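Viral structural protein 4 (Bombyx mori cytoplasmic polyhedrosis virus, PDB 6TZ0) binds GTP and probably works as an NTPase-like partner of the viral RNA-dependent RNA polymerase during transcription of the double-stranded RNA genome. Local coordinates at residues W187-A191 with P318-M322; K203-T209 with R226-T232. All blocks are in the same frame, centred on the assembly; numbering follows the deposited sequence.

Contact 1 of 2, residues W187-A191 with P318-M322; sequences WQGIA and PHKMM
H319 reaches over to the turn Q188-I190 and makes the tightest part of this contact, its NE2 donating a hydrogen bond of 2.9 Å to the backbone O of Q188. The bond is fairly straight (161° at the hydrogen). The carbonyl oxygen sits at the imidazole edge, close to the ring plane, while NE2 is tilted from the plane of the carbonyl. CG of H319 stands anti to the backbone N (chi1 -168°), and this carries the ring off the strand towards the loop. CB of Q188 lies 3.3 Å from NE2 of H319. From the I190 side CD1 comes obliquely to the ring, 3.5 Å from CE1 of H319, so that two aliphatic groups of the loop press on the imidazole. H319 ends strand 313-319, an outermost strand of a four-stranded antiparallel sheet; it pairs through its backbone with G255, and M270 of strand 266-271, the next strand but one, touches both H319 and Q188. Past H319 the fit is looser, on a side that is partly exposed at G189 and I190. CD of K320, on a chain extended as far as CE and bent at its last torsion, passes 3.7 Å from the O of G189, and CB of K320 comes no nearer than 4.3 Å to CG1 of I190. The loop also closes on itself, W187 N bonding to I190 O; the turn calls for glycine at G189, where at a phi of 89° a CB would press against the O of Q188.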
ATOM      1  N   TRP B 187     -34.659 -16.931 -21.311  1.00 36.44           N
ATOM      2  CA  TRP B 187     -34.054 -17.598 -22.458  1.00 36.44           C
ATOM      3  C   TRP B 187     -33.259 -16.612 -23.304  1.00 36.44           C
ATOM      4  O   TRP B 187     -32.036 -16.731 -23.433  1.00 36.44           O
ATOM      5  CB  TRP B 187     -35.137 -18.286 -23.292  1.00 36.44           C
ATOM      6  CG  TRP B 187     -34.622 -19.099 -24.447  1.00 36.44           C
ATOM      7  CD1 TRP B 187     -34.580 -18.722 -25.753  1.00 36.44           C
ATOM      8  CD2 TRP B 187     -34.115 -20.438 -24.403  1.00 36.44           C
ATOM      9  NE1 TRP B 187     -34.056 -19.726 -26.525  1.00 36.44           N
ATOM     10  CE2 TRP B 187     -33.767 -20.795 -25.721  1.00 36.44           C
ATOM     11  CE3 TRP B 187     -33.920 -21.371 -23.379  1.00 36.44           C
ATOM     12  CZ2 TRP B 187     -33.232 -22.043 -26.041  1.00 36.44           C
ATOM     13  CZ3 TRP B 187     -33.388 -22.613 -23.701  1.00 36.44           C
ATOM     14  CH2 TRP B 187     -33.050 -22.935 -25.019  1.00 36.44           C
ATOM     15  N   GLN B 188     -33.933 -15.626 -23.879  1.00 34.52           N
ATOM     16  CA  GLN B 188     -33.281 -14.542 -24.602  1.00 34.52           C
ATOM     17  C   GLN B 188     -33.798 -13.204 -24.099  1.00 34.52           C
ATOM     18  O   GLN B 188     -34.226 -12.338 -24.861  1.00 34.52           O
ATOM     19  CB  GLN B 188     -33.470 -14.674 -26.109  1.00 34.52           C
ATOM     20  CG  GLN B 188     -32.832 -15.905 -26.722  1.00 34.52           C
ATOM     21  CD  GLN B 188     -31.330 -15.957 -26.519  1.00 34.52           C
ATOM     22  OE1 GLN B 188     -30.645 -14.939 -26.601  1.00 34.52           O
ATOM     23  NE2 GLN B 188     -30.809 -17.147 -26.245  1.00 34.52           N
ATOM     24  N   GLY B 189     -33.777 -13.034 -22.783  1.00 33.93           N
ATOM     25  CA  GLY B 189     -34.354 -11.878 -22.146  1.00 33.93           C
ATOM     26  C   GLY B 189     -35.813 -12.018 -21.798  1.00 33.93           C
ATOM     27  O   GLY B 189     -36.412 -11.052 -21.315  1.00 33.93           O
ATOM     28  N   ILE B 190     -36.407 -13.183 -22.030  1.00 32.55           N
ATOM     29  CA  ILE B 190     -37.811 -13.435 -21.743  1.00 32.55           C
ATOM     30  C   ILE B 190     -37.883 -14.573 -20.740  1.00 32.55           C
ATOM     31  O   ILE B 190     -37.356 -15.661 -20.995  1.00 32.55           O
ATOM     32  CB  ILE B 190     -38.596 -13.771 -23.017  1.00 32.55           C
ATOM     33  CG1 ILE B 190     -38.614 -12.568 -23.952  1.00 32.55           C
ATOM     34  CG2 ILE B 190     -40.005 -14.185 -22.678  1.00 32.55           C
ATOM     35  CD1 ILE B 190     -39.192 -12.863 -25.296  1.00 32.55           C
ATOM     36  N   ALA B 191     -38.523 -14.319 -19.602  1.00 33.41           N
ATOM     37  CA  ALA B 191     -38.669 -15.345 -18.580  1.00 33.41           C
ATOM     38  C   ALA B 191     -39.650 -16.404 -19.051  1.00 33.41           C
ATOM     39  O   ALA B 191     -40.629 -16.097 -19.732  1.00 33.41           O
ATOM     40  CB  ALA B 191     -39.146 -14.730 -17.270  1.00 33.41           C
ATOM     41  N   PRO B 318     -40.800 -11.209 -34.206  1.00 27.95           N
ATOM     42  CA  PRO B 318     -40.601 -10.108 -33.257  1.00 27.95           C
ATOM     43  C   PRO B 318     -40.132 -10.625 -31.909  1.00 27.95           C
ATOM     44  O   PRO B 318     -40.586 -11.665 -31.428  1.00 27.95           O
ATOM     45  CB  PRO B 318     -41.992  -9.475 -33.155  1.00 27.95           C
ATOM     46  CG  PRO B 318     -42.677  -9.876 -34.390  1.00 27.95           C
ATOM     47  CD  PRO B 318     -42.181 -11.242 -34.706  1.00 27.95           C
ATOM     48  N   HIS B 319     -39.206  -9.893 -31.302  1.00 28.04           N
ATOM     49  CA  HIS B 319     -38.590 -10.330 -30.062  1.00 28.04           C
ATOM     50  C   HIS B 319     -38.322  -9.093 -29.221  1.00 28.04           C
ATOM     51  O   HIS B 319     -38.367  -7.972 -29.721  1.00 28.04           O
ATOM     52  CB  HIS B 319     -37.309 -11.123 -30.344  1.00 28.04           C
ATOM     53  CG  HIS B 319     -36.768 -11.846 -29.155  1.00 28.04           C
ATOM     54  ND1 HIS B 319     -37.314 -13.020 -28.688  1.00 28.04           N
ATOM     55  CD2 HIS B 319     -35.753 -11.544 -28.314  1.00 28.04           C
ATOM     56  CE1 HIS B 319     -36.642 -13.423 -27.626  1.00 28.04           C
ATOM     57  NE2 HIS B 319     -35.697 -12.538 -27.372  1.00 28.04           N
ATOM     58  N   LYS B 320     -38.079  -9.298 -27.931  1.00 29.32           N
ATOM     59  CA  LYS B 320     -37.790  -8.192 -27.029  1.00 29.32           C
ATOM     60  C   LYS B 320     -36.433  -7.566 -27.338  1.00 29.32           C
ATOM     61  O   LYS B 320     -35.482  -8.262 -27.698  1.00 29.32           O
ATOM     62  CB  LYS B 320     -37.823  -8.691 -25.589  1.00 29.32           C
ATOM     63  CG  LYS B 320     -37.653  -7.619 -24.564  1.00 29.32           C
ATOM     64  CD  LYS B 320     -37.694  -8.148 -23.174  1.00 29.32           C
ATOM     65  CE  LYS B 320     -37.477  -7.013 -22.217  1.00 29.32           C
ATOM     66  NZ  LYS B 320     -36.098  -6.479 -22.334  1.00 29.32           N
ATOM     67  N   MET B 321     -36.354  -6.241 -27.223  1.00 30.40           N
ATOM     68  CA  MET B 321     -35.087  -5.545 -27.400  1.00 30.40           C
ATOM     69  C   MET B 321     -34.110  -5.834 -26.273  1.00 30.40           C
ATOM     70  O   MET B 321     -34.486  -5.941 -25.106  1.00 30.40           O
ATOM     71  CB  MET B 321     -35.300  -4.037 -27.495  1.00 30.40           C
ATOM     72  CG  MET B 321     -35.708  -3.558 -28.857  1.00 30.40           C
ATOM     73  SD  MET B 321     -35.704  -1.768 -28.922  1.00 30.40           S
ATOM     74  CE  MET B 321     -36.196  -1.497 -30.618  1.00 30.40           C
ATOM     75  N   MET B 322     -32.838  -5.935 -26.640  1.00 29.05           N
ATOM     76  CA  MET B 322     -31.758  -6.100 -25.684  1.00 29.05           C
ATOM     77  C   MET B 322     -31.530  -4.822 -24.891  1.00 29.05           C
ATOM     78  O   MET B 322     -31.721  -3.710 -25.386  1.00 29.05           O
ATOM     79  CB  MET B 322     -30.470  -6.469 -26.410  1.00 29.05           C
ATOM     80  CG  MET B 322     -30.536  -7.779 -27.140  1.00 29.05           C
ATOM     81  SD  MET B 322     -29.008  -8.212 -27.969  1.00 29.05           S
ATOM     82  CE  MET B 322     -29.106  -7.150 -29.398  1.00 29.05           C
TER

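Contact 2 of 2, residues K203-T209 with R226-T232; sequences KRPFELT and RSIFNNT
Strands 204-208 and 226-230 run parallel, 4.4 Å apart at their closest with 35° between their directions, and are joined by backbone hydrogen bonds S227 N to R204 O, F206 N to S227 O, F229 N to F206 O and L208 N to F229 O; N231 N to L208 O continues the ladder. R226 strengthens the first rung. Folded back by bends at chi2 and chi3 (-68° each), its chain brings NE to 2.9 Å from the O of R204, which thus accepts two donors, S227 N and R226 NE, from opposite faces of its plane. R226 NH2 adds a weak bond to the O of P205. The same nitrogen lies 3.4 Å from CD1 of F206, at the ring edge, with ring and guanidinium nearly perpendicular. The strands form a two-stranded parallel sheet, joined by a loop of 16 residues without helix or strand; I228 also bonds through its backbone to V249 and I251. The side chains of L208 and I228 cross obliquely on their shared face, CD1 of L208 4.0 Å from CG2 of I228, and L208 touches I239 of helix 236-242. On the face of P205, S227, E207 and F229, E207, extended beyond CG, lies beside F229, its CG 3.6 Å from CD2 of F229, and OE2 of E207 takes a hydrogen bond of 3.1 Å from ND2 of N231, entering on the anti side. ND2 of N231 is also hydrogen-bonded to S317 OG. At the end of the pair CG2 of T232 rests 3.4 Å from the O of L208.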
ATOM      1  N   LYS B 203     -51.261 -13.536 -17.191  1.00 31.97           N
ATOM      2  CA  LYS B 203     -51.875 -14.191 -18.336  1.00 31.97           C
ATOM      3  C   LYS B 203     -50.842 -15.031 -19.073  1.00 31.97           C
ATOM      4  O   LYS B 203     -49.709 -14.598 -19.286  1.00 31.97           O
ATOM      5  CB  LYS B 203     -52.467 -13.162 -19.291  1.00 31.97           C
ATOM      6  CG  LYS B 203     -53.653 -12.405 -18.769  1.00 31.97           C
ATOM      7  CD  LYS B 203     -54.153 -11.453 -19.826  1.00 31.97           C
ATOM      8  CE  LYS B 203     -55.487 -10.854 -19.457  1.00 31.97           C
ATOM      9  NZ  LYS B 203     -55.375  -9.954 -18.294  1.00 31.97           N
ATOM     10  N   ARG B 204     -51.235 -16.229 -19.463  1.00 33.33           N
ATOM     11  CA  ARG B 204     -50.330 -17.099 -20.203  1.00 33.33           C
ATOM     12  C   ARG B 204     -50.406 -16.772 -21.691  1.00 33.33           C
ATOM     13  O   ARG B 204     -51.501 -16.742 -22.252  1.00 33.33           O
ATOM     14  CB  ARG B 204     -50.675 -18.565 -19.964  1.00 33.33           C
ATOM     15  CG  ARG B 204     -49.765 -19.539 -20.703  1.00 33.33           C
ATOM     16  CD  ARG B 204     -48.360 -19.532 -20.116  1.00 33.33           C
ATOM     17  NE  ARG B 204     -47.406 -20.323 -20.894  1.00 33.33           N
ATOM     18  CZ  ARG B 204     -47.142 -21.608 -20.689  1.00 33.33           C
ATOM     19  NH1 ARG B 204     -47.769 -22.266 -19.730  1.00 33.33           N
ATOM     20  NH2 ARG B 204     -46.253 -22.239 -21.446  1.00 33.33           N
ATOM     21  N   PRO B 205     -49.282 -16.505 -22.350  1.00 32.48           N
ATOM     22  CA  PRO B 205     -49.327 -16.122 -23.766  1.00 32.48           C
ATOM     23  C   PRO B 205     -49.699 -17.275 -24.684  1.00 32.48           C
ATOM     24  O   PRO B 205     -49.469 -18.447 -24.384  1.00 32.48           O
ATOM     25  CB  PRO B 205     -47.899 -15.644 -24.048  1.00 32.48           C
ATOM     26  CG  PRO B 205     -47.369 -15.273 -22.739  1.00 32.48           C
ATOM     27  CD  PRO B 205     -47.963 -16.231 -21.766  1.00 32.48           C
ATOM     28  N   PHE B 206     -50.275 -16.917 -25.827  1.00 32.66           N
ATOM     29  CA  PHE B 206     -50.610 -17.862 -26.880  1.00 32.66           C
ATOM     30  C   PHE B 206     -50.109 -17.309 -28.202  1.00 32.66           C
ATOM     31  O   PHE B 206     -50.464 -16.191 -28.582  1.00 32.66           O
ATOM     32  CB  PHE B 206     -52.115 -18.114 -26.952  1.00 32.66           C
ATOM     33  CG  PHE B 206     -52.507 -19.125 -27.984  1.00 32.66           C
ATOM     34  CD1 PHE B 206     -52.329 -20.473 -27.751  1.00 32.66           C
ATOM     35  CD2 PHE B 206     -53.053 -18.725 -29.189  1.00 32.66           C
ATOM     36  CE1 PHE B 206     -52.683 -21.402 -28.698  1.00 32.66           C
ATOM     37  CE2 PHE B 206     -53.402 -19.651 -30.140  1.00 32.66           C
ATOM     38  CZ  PHE B 206     -53.223 -20.990 -29.890  1.00 32.66           C
ATOM     39  N   GLU B 207     -49.308 -18.096 -28.906  1.00 34.94           N
ATOM     40  CA  GLU B 207     -48.655 -17.645 -30.125  1.00 34.94           C
ATOM     41  C   GLU B 207     -49.495 -17.996 -31.346  1.00 34.94           C
ATOM     42  O   GLU B 207     -49.771 -19.172 -31.596  1.00 34.94           O
ATOM     43  CB  GLU B 207     -47.271 -18.276 -30.236  1.00 34.94           C
ATOM     44  CG  GLU B 207     -46.534 -17.918 -31.500  1.00 34.94           C
ATOM     45  CD  GLU B 207     -45.128 -18.473 -31.526  1.00 34.94           C
ATOM     46  OE1 GLU B 207     -44.725 -19.122 -30.539  1.00 34.94           O
ATOM     47  OE2 GLU B 207     -44.426 -18.272 -32.538  1.00 34.94           O
ATOM     48  N   LEU B 208     -49.886 -16.977 -32.105  1.00 34.03           N
ATOM     49  CA  LEU B 208     -50.504 -17.167 -33.409  1.00 34.03           C
ATOM     50  C   LEU B 208     -49.409 -17.180 -34.463  1.00 34.03           C
ATOM     51  O   LEU B 208     -48.633 -16.229 -34.557  1.00 34.03           O
ATOM     52  CB  LEU B 208     -51.508 -16.055 -33.706  1.00 34.03           C
ATOM     53  CG  LEU B 208     -52.771 -15.970 -32.860  1.00 34.03           C
ATOM     54  CD1 LEU B 208     -53.547 -14.727 -33.223  1.00 34.03           C
ATOM     55  CD2 LEU B 208     -53.616 -17.202 -33.073  1.00 34.03           C
ATOM     56  N   THR B 209     -49.333 -18.247 -35.243  1.00 36.44           N
ATOM     57  CA  THR B 209     -48.410 -18.316 -36.367  1.00 36.44           C
ATOM     58  C   THR B 209     -49.219 -18.439 -37.652  1.00 36.44           C
ATOM     59  O   THR B 209     -50.440 -18.322 -37.650  1.00 36.44           O
ATOM     60  CB  THR B 209     -47.421 -19.473 -36.213  1.00 36.44           C
ATOM     61  OG1 THR B 209     -48.129 -20.714 -36.164  1.00 36.44           O
ATOM     62  CG2 THR B 209     -46.605 -19.318 -34.952  1.00 36.44           C
ATOM     63  N   ARG B 226     -55.695 -15.463 -21.233  1.00 31.66           N
ATOM     64  CA  ARG B 226     -54.595 -15.585 -22.173  1.00 31.66           C
ATOM     65  C   ARG B 226     -54.290 -14.239 -22.813  1.00 31.66           C
ATOM     66  O   ARG B 226     -55.177 -13.401 -22.993  1.00 31.66           O
ATOM     67  CB  ARG B 226     -54.926 -16.611 -23.263  1.00 31.66           C
ATOM     68  CG  ARG B 226     -55.313 -17.977 -22.730  1.00 31.66           C
ATOM     69  CD  ARG B 226     -54.163 -18.698 -22.067  1.00 31.66           C
ATOM     70  NE  ARG B 226     -53.104 -19.106 -22.980  1.00 31.66           N
ATOM     71  CZ  ARG B 226     -53.068 -20.282 -23.593  1.00 31.66           C
ATOM     72  NH1 ARG B 226     -54.043 -21.155 -23.398  1.00 31.66           N
ATOM     73  NH2 ARG B 226     -52.063 -20.589 -24.397  1.00 31.66           N
ATOM     74  N   SER B 227     -53.023 -14.040 -23.147  1.00 32.57           N
ATOM     75  CA  SER B 227     -52.576 -12.913 -23.947  1.00 32.57           C
ATOM     76  C   SER B 227     -52.069 -13.439 -25.281  1.00 32.57           C
ATOM     77  O   SER B 227     -51.822 -14.635 -25.441  1.00 32.57           O
ATOM     78  CB  SER B 227     -51.492 -12.118 -23.221  1.00 32.57           C
ATOM     79  OG  SER B 227     -50.335 -12.899 -23.029  1.00 32.57           O
ATOM     80  N   ILE B 228     -51.929 -12.546 -26.251  1.00 32.46           N
ATOM     81  CA  ILE B 228     -51.727 -12.939 -27.639  1.00 32.46           C
ATOM     82  C   ILE B 228     -50.366 -12.462 -28.115  1.00 32.46           C
ATOM     83  O   ILE B 228     -50.042 -11.277 -28.003  1.00 32.46           O
ATOM     84  CB  ILE B 228     -52.846 -12.391 -28.537  1.00 32.46           C
ATOM     85  CG1 ILE B 228     -54.185 -12.977 -28.115  1.00 32.46           C
ATOM     86  CG2 ILE B 228     -52.569 -12.665 -29.998  1.00 32.46           C
ATOM     87  CD1 ILE B 228     -54.240 -14.477 -28.212  1.00 32.46           C
ATOM     88  N   PHE B 229     -49.580 -13.384 -28.657  1.00 31.85           N
ATOM     89  CA  PHE B 229     -48.331 -13.071 -29.337  1.00 31.85           C
ATOM     90  C   PHE B 229     -48.539 -13.255 -30.836  1.00 31.85           C
ATOM     91  O   PHE B 229     -48.558 -14.380 -31.336  1.00 31.85           O
ATOM     92  CB  PHE B 229     -47.200 -13.935 -28.801  1.00 31.85           C
ATOM     93  CG  PHE B 229     -45.922 -13.792 -29.554  1.00 31.85           C
ATOM     94  CD1 PHE B 229     -45.313 -12.560 -29.683  1.00 31.85           C
ATOM     95  CD2 PHE B 229     -45.286 -14.900 -30.067  1.00 31.85           C
ATOM     96  CE1 PHE B 229     -44.131 -12.433 -30.370  1.00 31.85           C
ATOM     97  CE2 PHE B 229     -44.095 -14.781 -30.742  1.00 31.85           C
ATOM     98  CZ  PHE B 229     -43.518 -13.547 -30.892  1.00 31.85           C
ATOM     99  N   ASN B 230     -48.685 -12.141 -31.544  1.00 34.44           N
ATOM    100  CA  ASN B 230     -48.917 -12.143 -32.983  1.00 34.44           C
ATOM    101  C   ASN B 230     -47.599 -12.408 -33.701  1.00 34.44           C
ATOM    102  O   ASN B 230     -46.706 -11.558 -33.711  1.00 34.44           O
ATOM    103  CB  ASN B 230     -49.520 -10.808 -33.406  1.00 34.44           C
ATOM    104  CG  ASN B 230     -50.017 -10.803 -34.832  1.00 34.44           C
ATOM    105  OD1 ASN B 230     -49.953 -11.803 -35.540  1.00 34.44           O
ATOM    106  ND2 ASN B 230     -50.511  -9.659 -35.265  1.00 34.44           N
ATOM    107  N   ASN B 231     -47.484 -13.572 -34.321  1.00 34.31           N
ATOM    108  CA  ASN B 231     -46.312 -13.955 -35.095  1.00 34.31           C
ATOM    109  C   ASN B 231     -46.757 -14.485 -36.449  1.00 34.31           C
ATOM    110  O   ASN B 231     -46.229 -15.468 -36.970  1.00 34.31           O
ATOM    111  CB  ASN B 231     -45.483 -14.985 -34.333  1.00 34.31           C
ATOM    112  CG  ASN B 231     -44.067 -15.112 -34.858  1.00 34.31           C
ATOM    113  OD1 ASN B 231     -43.676 -14.435 -35.805  1.00 34.31           O
ATOM    114  ND2 ASN B 231     -43.291 -15.993 -34.244  1.00 34.31           N
ATOM    115  N   THR B 232     -47.767 -13.850 -37.027  1.00 37.18           N
ATOM    116  CA  THR B 232     -48.322 -14.278 -38.297  1.00 37.18           C
ATOM    117  C   THR B 232     -47.762 -13.510 -39.484  1.00 37.18           C
ATOM    118  O   THR B 232     -48.013 -13.902 -40.627  1.00 37.18           O
ATOM    119  CB  THR B 232     -49.842 -14.127 -38.273  1.00 37.18           C
ATOM    120  OG1 THR B 232     -50.177 -12.751 -38.074  1.00 37.18           O
ATOM    121  CG2 THR B 232     -50.423 -14.933 -37.136  1.00 37.18           C
TER

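Along the chain the order is 187-191, helix 196-201, the segments 203-209 and 226-232, and finally 318-322, so contact 2 falls wholly between the two halves of contact 1. Their centres are about 15 Å apart, and the two meet directly: P318 O packs on F229 CZ at 3.5 Å. The parallel pair of contact 2 is thereby set against the end of strand 313-319, an outermost strand of the four-stranded antiparallel sheet. Both contacts lie away from the GTP-binding residues, which include K359 and T360 of the P-loop after strand 347-353; what they join is the part of the chain preceding that nucleotide-binding region.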